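Local coordinates for putative TetR-family transcriptional regulator (Syntrophomonas wolfei subsp. wolfei, PDB 3LWJ), which probably binds DNA through a helix-turn-helix domain and acts as a dimeric transcriptional regulator of the TetR family, at residues E12-Q15 with K16-C20; L22-F25 with I26-Y30; E164-S167 with L168-W171; K175-T178 with K179-I183. One frame throughout, in Å; residues are numbered along the deposited sequence.

All four contacts are local, and they follow one another along the chain without nesting or crossing. Interactions 1 and 2 lie on helix 10-28, the first helix of the probable DNA-binding domain. Their centres are about 14 Å apart. Interaction 1 spans turns near the start of the helix; interaction 2 covers its end and the turn that leads out at Gly29. Interaction 3 sits on helix 153-173, about 20 Å from interaction 2 between centres. Interaction 4 starts helix 179-195. It closes the loop after helix 153-173. Interactions 3 and 4 touch: Lys170 O lies 2.9 Å from Ala176 N, and Trp171 packs on Ile177 and Lys179.

Interaction 1: residues E12-Q15 with K16-C20; sequences ERRQ and KILTC
Gln15 O is gripped twice by Thr19, one helical turn further on. Thr19 N donates to it at 3.0 Å in a nearly straight bond of 164°. The Thr19 hydroxyl donates as well, with OG1 2.8 Å from Gln15 O. The two donors reach the oxygen from opposite faces of its carbonyl plane. Thr19 OG1 lies beside its own backbone N and anti to the carbonyl carbon (chi1 -41°), which turns the hydroxyl back along the helix to Gln15 O. The Gln15 chain bends at chi2, and its amide NE2 lies 3.3 Å from Thr19 OG1.

On another side of the helix, Leu18 packs against Arg14. In one of two modelled conformers of Arg14, Leu18 CD1 lies over one face of the guanidinium, off toward its rim, and comes within 3.6 Å of NH1. In that conformer NH1 also makes a salt bridge with Asp66 of helix 56-79. Leu18 packs on that helix too. The backbone bonds continue the same helix, with Ile17 N donating to Arg13 O at 3.0 Å. Ile17 is buried against helices 35-42 and 46-52.

The chemistry is divided by side. The threonine hydroxyl is satisfied within the helix by a backbone carbonyl, whereas in the conformer described the arginine charge is paired with an acid on another helix.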
loop_
_atom_site.group_PDB
_atom_site.type_symbol
_atom_site.label_atom_id
_atom_site.label_comp_id
_atom_site.label_asym_id
_atom_site.label_seq_id
_atom_site.Cartn_x
_atom_site.Cartn_y
_atom_site.Cartn_z
ATOM N N GLU A 12 22.554 -6.578 -23.917
ATOM C CA GLU A 12 23.594 -6.709 -22.877
ATOM C C GLU A 12 23.869 -5.406 -22.146
ATOM O O GLU A 12 23.838 -5.354 -20.918
ATOM C CB GLU A 12 24.916 -7.179 -23.489
ATOM C CG GLU A 12 25.115 -8.680 -23.463
ATOM C CD GLU A 12 25.818 -9.209 -24.700
ATOM O OE1 GLU A 12 26.296 -8.403 -25.528
ATOM O OE2 GLU A 12 25.880 -10.446 -24.858
ATOM N N ARG A 13 24.167 -4.367 -22.922
ATOM C CA ARG A 13 24.446 -3.042 -22.381
ATOM C C ARG A 13 23.293 -2.411 -21.626
ATOM O O ARG A 13 23.515 -1.863 -20.547
ATOM C CB ARG A 13 24.792 -2.089 -23.489
ATOM C CG ARG A 13 26.132 -2.281 -24.034
ATOM C CD ARG A 13 26.282 -1.261 -25.094
ATOM N NE ARG A 13 27.588 -1.272 -25.699
ATOM C CZ ARG A 13 27.952 -0.425 -26.647
ATOM N NH1 ARG A 13 27.117 0.505 -27.101
ATOM N NH2 ARG A 13 29.160 -0.513 -27.138
ATOM N N ARG A 14 22.095 -2.421 -22.228
ATOM C CA ARG A 14 20.876 -1.964 -21.547
ATOM C C ARG A 14 20.773 -2.681 -20.201
ATOM O O ARG A 14 20.573 -2.052 -19.160
ATOM C CB ARG A 14 19.623 -2.240 -22.400
ATOM C CG ARG A 14 18.305 -1.640 -21.862
ATOM C CD ARG A 14 17.099 -2.216 -22.605
ATOM N NE ARG A 14 15.805 -1.935 -21.976
ATOM C CZ ARG A 14 15.129 -2.751 -21.156
ATOM N NH1 ARG A 14 15.569 -3.945 -20.798
ATOM N NH2 ARG A 14 13.961 -2.359 -20.683
ATOM N N GLN A 15 20.939 -3.999 -20.235
ATOM C CA GLN A 15 20.913 -4.813 -19.020
ATOM C C GLN A 15 22.015 -4.473 -18.015
ATOM O O GLN A 15 21.783 -4.499 -16.798
ATOM C CB GLN A 15 21.026 -6.313 -19.349
ATOM C CG GLN A 15 20.700 -7.210 -18.140
ATOM C CD GLN A 15 19.326 -6.931 -17.613
ATOM O OE1 GLN A 15 18.368 -6.917 -18.381
ATOM N NE2 GLN A 15 19.213 -6.653 -16.309
ATOM N N LYS A 16 23.226 -4.218 -18.492
ATOM C CA LYS A 16 24.284 -3.893 -17.555
ATOM C C LYS A 16 23.915 -2.616 -16.809
ATOM O O LYS A 16 24.121 -2.537 -15.603
ATOM C CB LYS A 16 25.644 -3.720 -18.240
ATOM C CG LYS A 16 26.794 -3.832 -17.231
ATOM C CD LYS A 16 28.145 -3.448 -17.797
ATOM C CE LYS A 16 29.228 -3.624 -16.730
ATOM N NZ LYS A 16 30.458 -2.844 -17.032
ATOM N N ILE A 17 23.387 -1.617 -17.521
ATOM C CA ILE A 17 23.077 -0.312 -16.891
ATOM C C ILE A 17 21.962 -0.495 -15.830
ATOM O O ILE A 17 22.054 0.053 -14.732
ATOM C CB ILE A 17 22.715 0.800 -17.923
ATOM C CG1 ILE A 17 23.863 1.058 -18.910
ATOM C CG2 ILE A 17 22.408 2.111 -17.225
ATOM C CD1 ILE A 17 23.412 1.764 -20.204
ATOM N N LEU A 18 20.950 -1.300 -16.161
ATOM C CA LEU A 18 19.845 -1.610 -15.241
ATOM C C LEU A 18 20.294 -2.370 -13.985
ATOM O O LEU A 18 19.869 -2.033 -12.887
ATOM C CB LEU A 18 18.727 -2.373 -15.969
ATOM C CG LEU A 18 18.059 -1.650 -17.149
ATOM C CD1 LEU A 18 17.032 -2.554 -17.825
ATOM C CD2 LEU A 18 17.425 -0.309 -16.734
ATOM N N THR A 19 21.156 -3.376 -14.125
ATOM C CA THR A 19 21.618 -4.136 -12.948
ATOM C C THR A 19 22.422 -3.233 -12.016
ATOM O O THR A 19 22.160 -3.196 -10.797
ATOM C CB THR A 19 22.477 -5.376 -13.323
ATOM O OG1 THR A 19 21.901 -6.034 -14.453
ATOM C CG2 THR A 19 22.536 -6.359 -12.149
ATOM N N CYS A 20 23.371 -2.489 -12.594
ATOM C CA CYS A 20 24.192 -1.532 -11.823
ATOM C C CYS A 20 23.360 -0.453 -11.115
ATOM O O CYS A 20 23.670 -0.060 -9.990
ATOM C CB CYS A 20 25.229 -0.833 -12.721
ATOM S SG CYS A 20 26.490 -1.926 -13.410
#

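Interaction 2: residues L22-F25 with I26-Y30; sequences LDLF and IEKGY
Phe25 CG stands anti to its carbonyl carbon (chi1 -68°), while Tyr30 CG is anti to its backbone N (chi1 179°). These torsions bring the two side chains next to each other, pointing the same way. The rings form an edge-to-face pair. The edge of Tyr30 is turned toward the face of Phe25, with centroids 4.6 Å apart and planes at 54°. Tyr30 CD1 sits over the centre of the Phe25 ring, 3.5 Å above its plane. Tyr30 CE1 lies 3.6 Å from Phe25 CZ. Were Phe25 replaced by an alanine, the Tyr30 edge would probably lose the ring face it packs on, and a gap would open beside Ile109.

Leu24 and Lys28 also run alongside each other. Leu24 CD2 touches Lys28 CD at 3.9 Å, so the aliphatic part of the lysine packs on the leucine, while its NZ forms a salt bridge with Asp37.

The backbone ends its helical pattern here. Lys28 N donates to Leu24 O at 2.8 Å. Gly29 N reaches Phe25 O at 2.9 Å, but this bond is weak. Gly29 has positive phi, where a side chain would jam against the preceding carbonyl oxygen. The chain leaves the helix at Gly29, and Tyr30 comes back to Phe25.

Helix 10-28 is packed on several sides. Leu24 meets helix 35-42, and Phe25 and Ile26 meet helix 104-113. Just beyond the helix, Tyr30 packs on Leu60 of helix 56-79 and hydrogen-bonds through OH to Glu57.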
loop_
_atom_site.group_PDB
_atom_site.type_symbol
_atom_site.label_atom_id
_atom_site.label_comp_id
_atom_site.label_asym_id
_atom_site.label_seq_id
_atom_site.Cartn_x
_atom_site.Cartn_y
_atom_site.Cartn_z
ATOM N N LEU A 22 20.140 -0.700 -10.228
ATOM C CA LEU A 22 19.469 -1.400 -9.146
ATOM C C LEU A 22 20.426 -1.517 -7.960
ATOM O O LEU A 22 20.078 -1.123 -6.843
ATOM C CB LEU A 22 18.982 -2.775 -9.632
ATOM C CG LEU A 22 17.697 -3.410 -9.130
ATOM C CD1 LEU A 22 16.605 -2.390 -8.820
ATOM C CD2 LEU A 22 17.225 -4.441 -10.196
ATOM N N ASP A 23 21.641 -2.008 -8.186
ATOM C CA ASP A 23 22.595 -2.198 -7.070
ATOM C C ASP A 23 22.887 -0.904 -6.321
ATOM O O ASP A 23 22.948 -0.896 -5.090
ATOM C CB ASP A 23 23.933 -2.807 -7.543
ATOM C CG ASP A 23 23.779 -4.228 -8.122
ATOM O OD1 ASP A 23 22.712 -4.849 -7.970
ATOM O OD2 ASP A 23 24.730 -4.708 -8.764
ATOM N N LEU A 24 23.111 0.182 -7.067
ATOM C CA LEU A 24 23.391 1.496 -6.471
ATOM C C LEU A 24 22.163 2.061 -5.705
ATOM O O LEU A 24 22.302 2.700 -4.640
ATOM C CB LEU A 24 23.868 2.498 -7.543
ATOM C CG LEU A 24 25.324 2.449 -8.030
ATOM C CD1 LEU A 24 25.455 3.274 -9.303
ATOM C CD2 LEU A 24 26.297 2.973 -6.973
ATOM N N PHE A 25 20.963 1.827 -6.242
ATOM C CA PHE A 25 19.738 2.261 -5.579
ATOM C C PHE A 25 19.627 1.578 -4.195
ATOM O O PHE A 25 19.382 2.247 -3.189
ATOM C CB PHE A 25 18.480 1.936 -6.428
ATOM C CG PHE A 25 18.357 2.723 -7.722
ATOM C CD1 PHE A 25 19.088 3.859 -7.961
ATOM C CD2 PHE A 25 17.420 2.335 -8.667
ATOM C CE1 PHE A 25 18.941 4.551 -9.126
ATOM C CE2 PHE A 25 17.266 3.029 -9.840
ATOM C CZ PHE A 25 18.031 4.120 -10.082
ATOM N N ILE A 26 19.832 0.263 -4.167
ATOM C CA ILE A 26 19.865 -0.524 -2.917
ATOM C C ILE A 26 20.959 -0.052 -1.945
ATOM O O ILE A 26 20.718 0.082 -0.759
ATOM C CB ILE A 26 20.118 -2.029 -3.206
ATOM C CG1 ILE A 26 18.905 -2.650 -3.895
ATOM C CG2 ILE A 26 20.463 -2.778 -1.907
ATOM C CD1 ILE A 26 17.666 -2.647 -3.057
ATOM N N GLU A 27 22.150 0.226 -2.464
ATOM C CA GLU A 27 23.318 0.532 -1.624
ATOM C C GLU A 27 23.351 1.967 -1.069
ATOM O O GLU A 27 23.713 2.178 0.096
ATOM C CB GLU A 27 24.574 0.270 -2.430
ATOM C CG GLU A 27 25.852 0.567 -1.698
ATOM C CD GLU A 27 27.057 0.494 -2.606
ATOM O OE1 GLU A 27 27.159 -0.497 -3.357
ATOM O OE2 GLU A 27 27.892 1.424 -2.563
ATOM N N LYS A 28 23.018 2.947 -1.915
ATOM C CA LYS A 28 23.105 4.378 -1.551
ATOM C C LYS A 28 21.748 5.044 -1.327
ATOM O O LYS A 28 21.692 6.152 -0.756
ATOM C CB LYS A 28 23.830 5.178 -2.651
ATOM C CG LYS A 28 25.212 4.666 -3.065
ATOM C CD LYS A 28 25.840 5.563 -4.142
ATOM C CE LYS A 28 25.821 7.048 -3.749
ATOM N NZ LYS A 28 26.762 7.904 -4.549
ATOM N N GLY A 29 20.673 4.393 -1.786
ATOM C CA GLY A 29 19.336 5.012 -1.842
ATOM C C GLY A 29 19.065 5.700 -3.198
ATOM O O GLY A 29 19.938 6.383 -3.742
ATOM N N TYR A 30 17.855 5.514 -3.722
ATOM C CA TYR A 30 17.448 6.009 -5.048
ATOM C C TYR A 30 17.766 7.499 -5.285
ATOM O O TYR A 30 18.286 7.867 -6.336
ATOM C CB TYR A 30 15.940 5.744 -5.278
ATOM C CG TYR A 30 15.467 6.250 -6.618
ATOM C CD1 TYR A 30 15.490 5.424 -7.735
ATOM C CD2 TYR A 30 15.070 7.585 -6.789
ATOM C CE1 TYR A 30 15.107 5.898 -8.986
ATOM C CE2 TYR A 30 14.674 8.061 -8.037
ATOM C CZ TYR A 30 14.713 7.214 -9.133
ATOM O OH TYR A 30 14.314 7.649 -10.394
#

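Interaction 3: residues E164-S167 with L168-W171; sequences EKFS and LYKW
Phe166 meets two side chains of the next helical turn, Lys170 and Tyr169. Lys170 comes over one face of the ring, offset toward the rim. Its CD makes a CH-pi contact, 4.2 Å from the centroid of the Phe166 ring. The approach is 23° off the ring normal. A bend at chi3 (61°) lets the lysine run on past the ring, and its NZ hydrogen-bonds to His158 of the second subunit. Tyr169 slants past Phe166, with its CD2 4.0 Å from Phe166 CD1. Its OH bonds to Asp121 of the second subunit.

Phe166 O lies at the edge of the Tyr169 ring, in the plane of that ring. The same oxygen accepts from Lys170 N at 3.1 Å. With a leucine in place of Phe166, Lys170 is likely to lose the flat face its CD rests on, and its chain could turn more easily.

Trp171 N donates to Ser167 O at 3.1 Å. Ser167 OG bonds back to Ile163 O and so is satisfied within the helix.

Helix 153-173 carries this cluster at the subunit interface, where Phe166 packs on Glu128 of the second subunit. Pairing through helices of the C-terminal domain is how TetR-family regulators typically form dimers.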
loop_
_atom_site.group_PDB
_atom_site.type_symbol
_atom_site.label_atom_id
_atom_site.label_comp_id
_atom_site.label_asym_id
_atom_site.label_seq_id
_atom_site.Cartn_x
_atom_site.Cartn_y
_atom_site.Cartn_z
ATOM N N GLU A 164 -1.198 -7.193 -2.556
ATOM C CA GLU A 164 0.099 -7.641 -3.061
ATOM C C GLU A 164 1.167 -6.615 -2.668
ATOM O O GLU A 164 2.212 -6.971 -2.176
ATOM C CB GLU A 164 0.051 -7.838 -4.574
ATOM C CG GLU A 164 -0.739 -9.070 -4.984
ATOM C CD GLU A 164 -0.827 -9.268 -6.469
ATOM O OE1 GLU A 164 -0.626 -8.295 -7.212
ATOM O OE2 GLU A 164 -1.140 -10.398 -6.885
ATOM N N LYS A 165 0.889 -5.326 -2.854
ATOM C CA LYS A 165 1.858 -4.304 -2.505
ATOM C C LYS A 165 2.147 -4.326 -0.997
ATOM O O LYS A 165 3.282 -4.172 -0.547
ATOM C CB LYS A 165 1.277 -2.902 -2.761
ATOM C CG LYS A 165 1.506 -2.201 -4.022
ATOM C CD LYS A 165 0.708 -0.847 -3.987
ATOM C CE LYS A 165 1.523 0.308 -3.389
ATOM N NZ LYS A 165 2.577 0.860 -4.355
ATOM N N PHE A 166 1.093 -4.357 -0.215
ATOM C CA PHE A 166 1.217 -4.267 1.254
ATOM C C PHE A 166 1.928 -5.487 1.851
ATOM O O PHE A 166 2.778 -5.341 2.699
ATOM C CB PHE A 166 -0.134 -4.138 1.927
ATOM C CG PHE A 166 -0.050 -3.834 3.426
ATOM C CD1 PHE A 166 0.839 -2.897 3.905
ATOM C CD2 PHE A 166 -0.896 -4.451 4.319
ATOM C CE1 PHE A 166 0.916 -2.570 5.253
ATOM C CE2 PHE A 166 -0.834 -4.142 5.683
ATOM C CZ PHE A 166 0.083 -3.187 6.145
ATOM N N SER A 167 1.583 -6.677 1.386
ATOM C CA SER A 167 2.242 -7.896 1.900
ATOM C C SER A 167 3.715 -7.973 1.406
ATOM O O SER A 167 4.587 -8.453 2.136
ATOM C CB SER A 167 1.422 -9.118 1.478
ATOM O OG SER A 167 1.662 -9.373 0.103
ATOM N N LEU A 168 4.014 -7.520 0.171
ATOM C CA LEU A 168 5.409 -7.422 -0.305
ATOM C C LEU A 168 6.213 -6.507 0.631
ATOM O O LEU A 168 7.300 -6.823 1.070
ATOM C CB LEU A 168 5.459 -6.830 -1.732
ATOM C CG LEU A 168 6.824 -6.734 -2.436
ATOM C CD1 LEU A 168 7.577 -8.106 -2.402
ATOM C CD2 LEU A 168 6.626 -6.164 -3.903
ATOM N N TYR A 169 5.653 -5.341 0.928
ATOM C CA TYR A 169 6.322 -4.377 1.789
ATOM C C TYR A 169 6.628 -4.972 3.169
ATOM O O TYR A 169 7.727 -4.810 3.689
ATOM C CB TYR A 169 5.485 -3.098 1.884
ATOM C CG TYR A 169 5.670 -2.237 3.120
ATOM C CD1 TYR A 169 6.634 -1.246 3.177
ATOM C CD2 TYR A 169 4.829 -2.383 4.215
ATOM C CE1 TYR A 169 6.764 -0.434 4.320
ATOM C CE2 TYR A 169 4.937 -1.562 5.348
ATOM C CZ TYR A 169 5.914 -0.599 5.399
ATOM O OH TYR A 169 6.009 0.217 6.528
ATOM N N LYS A 170 5.682 -5.695 3.744
ATOM C CA LYS A 170 5.905 -6.314 5.056
ATOM C C LYS A 170 6.957 -7.419 5.034
ATOM O O LYS A 170 7.626 -7.669 6.057
ATOM C CB LYS A 170 4.603 -6.843 5.664
ATOM C CG LYS A 170 3.602 -5.749 6.014
ATOM C CD LYS A 170 2.374 -6.238 6.897
ATOM C CE LYS A 170 2.743 -6.817 8.274
ATOM N NZ LYS A 170 1.704 -6.585 9.341
ATOM N N TRP A 171 7.125 -8.084 3.898
ATOM C CA TRP A 171 8.173 -9.109 3.792
ATOM C C TRP A 171 9.530 -8.464 3.557
ATOM O O TRP A 171 10.440 -8.577 4.404
ATOM C CB TRP A 171 7.856 -10.088 2.687
ATOM C CG TRP A 171 8.981 -10.989 2.299
ATOM C CD1 TRP A 171 9.672 -11.844 3.109
ATOM C CD2 TRP A 171 9.511 -11.169 0.984
ATOM N NE1 TRP A 171 10.623 -12.518 2.379
ATOM C CE2 TRP A 171 10.535 -12.126 1.069
ATOM C CE3 TRP A 171 9.211 -10.618 -0.261
ATOM C CZ2 TRP A 171 11.274 -12.533 -0.038
ATOM C CZ3 TRP A 171 9.948 -11.035 -1.368
ATOM C CH2 TRP A 171 10.968 -11.973 -1.243
#

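Interaction 4: residues K175-T178 with K179-I183; sequences KAIT and KEEMI
Two reciprocal hydrogen bonds join Thr178 and Glu181. Glu181 N donates to Thr178 OG1 at 3.1 Å with an angle of 165°. Thr178 N donates to Glu181 OE1 at 2.8 Å. It meets the carboxylate oxygen on its anti side, 32° out of the carboxylate plane. Thr178 OG1 sits between its backbone N and carbonyl carbon (chi1 60°), which aims it at the amide of Glu181. A third bond starts the regular helical pattern: Met182 N donates to Thr178 O at 2.9 Å.

The apolar contact is made by Ile177. Its CD1 touches CB of Met182, a selenomethionine, at 3.7 Å, and the two side chains cross at about a right angle. Met182 continues into the core against Met97, Ser167 and Trp171.

Lys179 NZ forms a salt bridge with Glu98 of helix 85-102. Ala176 is joined to Lys170 by a backbone hydrogen bond, which ties the loop to the preceding helix.

Thr178 is the N-cap of helix 179-195. Its exchange of bonds with Glu181, side chain to backbone in both directions, is a capping box.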
loop_
_atom_site.group_PDB
_atom_site.type_symbol
_atom_site.label_atom_id
_atom_site.label_comp_id
_atom_site.label_asym_id
_atom_site.label_seq_id
_atom_site.Cartn_x
_atom_site.Cartn_y
_atom_site.Cartn_z
ATOM N N LYS A 175 10.459 -6.852 7.098
ATOM C CA LYS A 175 10.967 -8.152 7.544
ATOM C C LYS A 175 10.086 -8.654 8.686
ATOM O O LYS A 175 10.592 -9.247 9.605
ATOM C CB LYS A 175 12.418 -8.064 8.064
ATOM C CG LYS A 175 13.386 -7.151 7.314
ATOM C CD LYS A 175 13.936 -7.819 6.073
ATOM C CE LYS A 175 14.956 -6.920 5.368
ATOM N NZ LYS A 175 14.872 -7.095 3.885
ATOM N N ALA A 176 8.786 -8.361 8.647
ATOM C CA ALA A 176 7.845 -8.730 9.728
ATOM C C ALA A 176 7.172 -10.090 9.454
ATOM O O ALA A 176 6.651 -10.723 10.358
ATOM C CB ALA A 176 6.778 -7.612 9.907
ATOM N N ILE A 177 7.218 -10.552 8.206
ATOM C CA ILE A 177 6.672 -11.834 7.845
ATOM C C ILE A 177 7.665 -12.556 6.929
ATOM O O ILE A 177 8.506 -11.924 6.328
ATOM C CB ILE A 177 5.295 -11.711 7.111
ATOM C CG1 ILE A 177 5.393 -10.850 5.830
ATOM C CG2 ILE A 177 4.220 -11.123 8.026
ATOM C CD1 ILE A 177 4.063 -10.778 5.006
ATOM N N THR A 178 7.535 -13.871 6.807
ATOM C CA THR A 178 8.355 -14.629 5.877
ATOM C C THR A 178 7.720 -14.616 4.482
ATOM O O THR A 178 6.530 -14.308 4.314
ATOM C CB THR A 178 8.532 -16.075 6.344
ATOM O OG1 THR A 178 7.253 -16.713 6.437
ATOM C CG2 THR A 178 9.238 -16.130 7.720
ATOM N N LYS A 179 8.536 -14.922 3.490
ATOM C CA LYS A 179 8.087 -15.124 2.114
ATOM C C LYS A 179 6.879 -16.051 2.105
ATOM O O LYS A 179 5.889 -15.808 1.410
ATOM C CB LYS A 179 9.232 -15.715 1.272
ATOM C CG LYS A 179 8.878 -15.907 -0.203
ATOM C CD LYS A 179 9.982 -16.605 -1.004
ATOM C CE LYS A 179 9.390 -17.544 -2.052
ATOM N NZ LYS A 179 10.186 -17.612 -3.303
ATOM N N GLU A 180 6.978 -17.136 2.865
ATOM C CA GLU A 180 5.900 -18.108 2.952
ATOM C C GLU A 180 4.599 -17.526 3.527
ATOM O O GLU A 180 3.507 -17.746 3.002
ATOM C CB GLU A 180 6.341 -19.269 3.842
ATOM C CG GLU A 180 5.293 -20.370 3.917
ATOM C CD GLU A 180 4.987 -20.915 2.533
ATOM O OE1 GLU A 180 5.928 -21.474 1.917
ATOM O OE2 GLU A 180 3.834 -20.757 2.049
ATOM N N GLU A 181 4.732 -16.826 4.647
ATOM C CA GLU A 181 3.621 -16.139 5.279
ATOM C C GLU A 181 2.987 -15.129 4.341
ATOM O O GLU A 181 1.784 -14.971 4.353
ATOM C CB GLU A 181 4.086 -15.453 6.563
ATOM C CG GLU A 181 4.343 -16.444 7.675
ATOM C CD GLU A 181 5.080 -15.836 8.855
ATOM O OE1 GLU A 181 5.725 -14.760 8.741
ATOM O OE2 GLU A 181 4.991 -16.440 9.921
HETATM N N MSE A 182 3.792 -14.472 3.505
HETATM C CA MSE A 182 3.278 -13.487 2.561
HETATM C C MSE A 182 2.474 -14.164 1.486
HETATM O O MSE A 182 1.385 -13.731 1.139
HETATM C CB MSE A 182 4.424 -12.728 1.915
HETATM C CG MSE A 182 4.067 -11.926 0.675
HETATM SE SE MSE A 182 5.666 -11.240 -0.279
HETATM C CE MSE A 182 6.357 -12.900 -1.015
ATOM N N ILE A 183 3.013 -15.261 0.969
ATOM C CA ILE A 183 2.330 -16.003 -0.072
ATOM C C ILE A 183 1.003 -16.534 0.508
ATOM O O ILE A 183 -0.071 -16.302 -0.092
ATOM C CB ILE A 183 3.227 -17.122 -0.652
ATOM C CG1 ILE A 183 4.407 -16.492 -1.407
ATOM C CG2 ILE A 183 2.423 -18.047 -1.566
ATOM C CD1 ILE A 183 5.535 -17.519 -1.798
#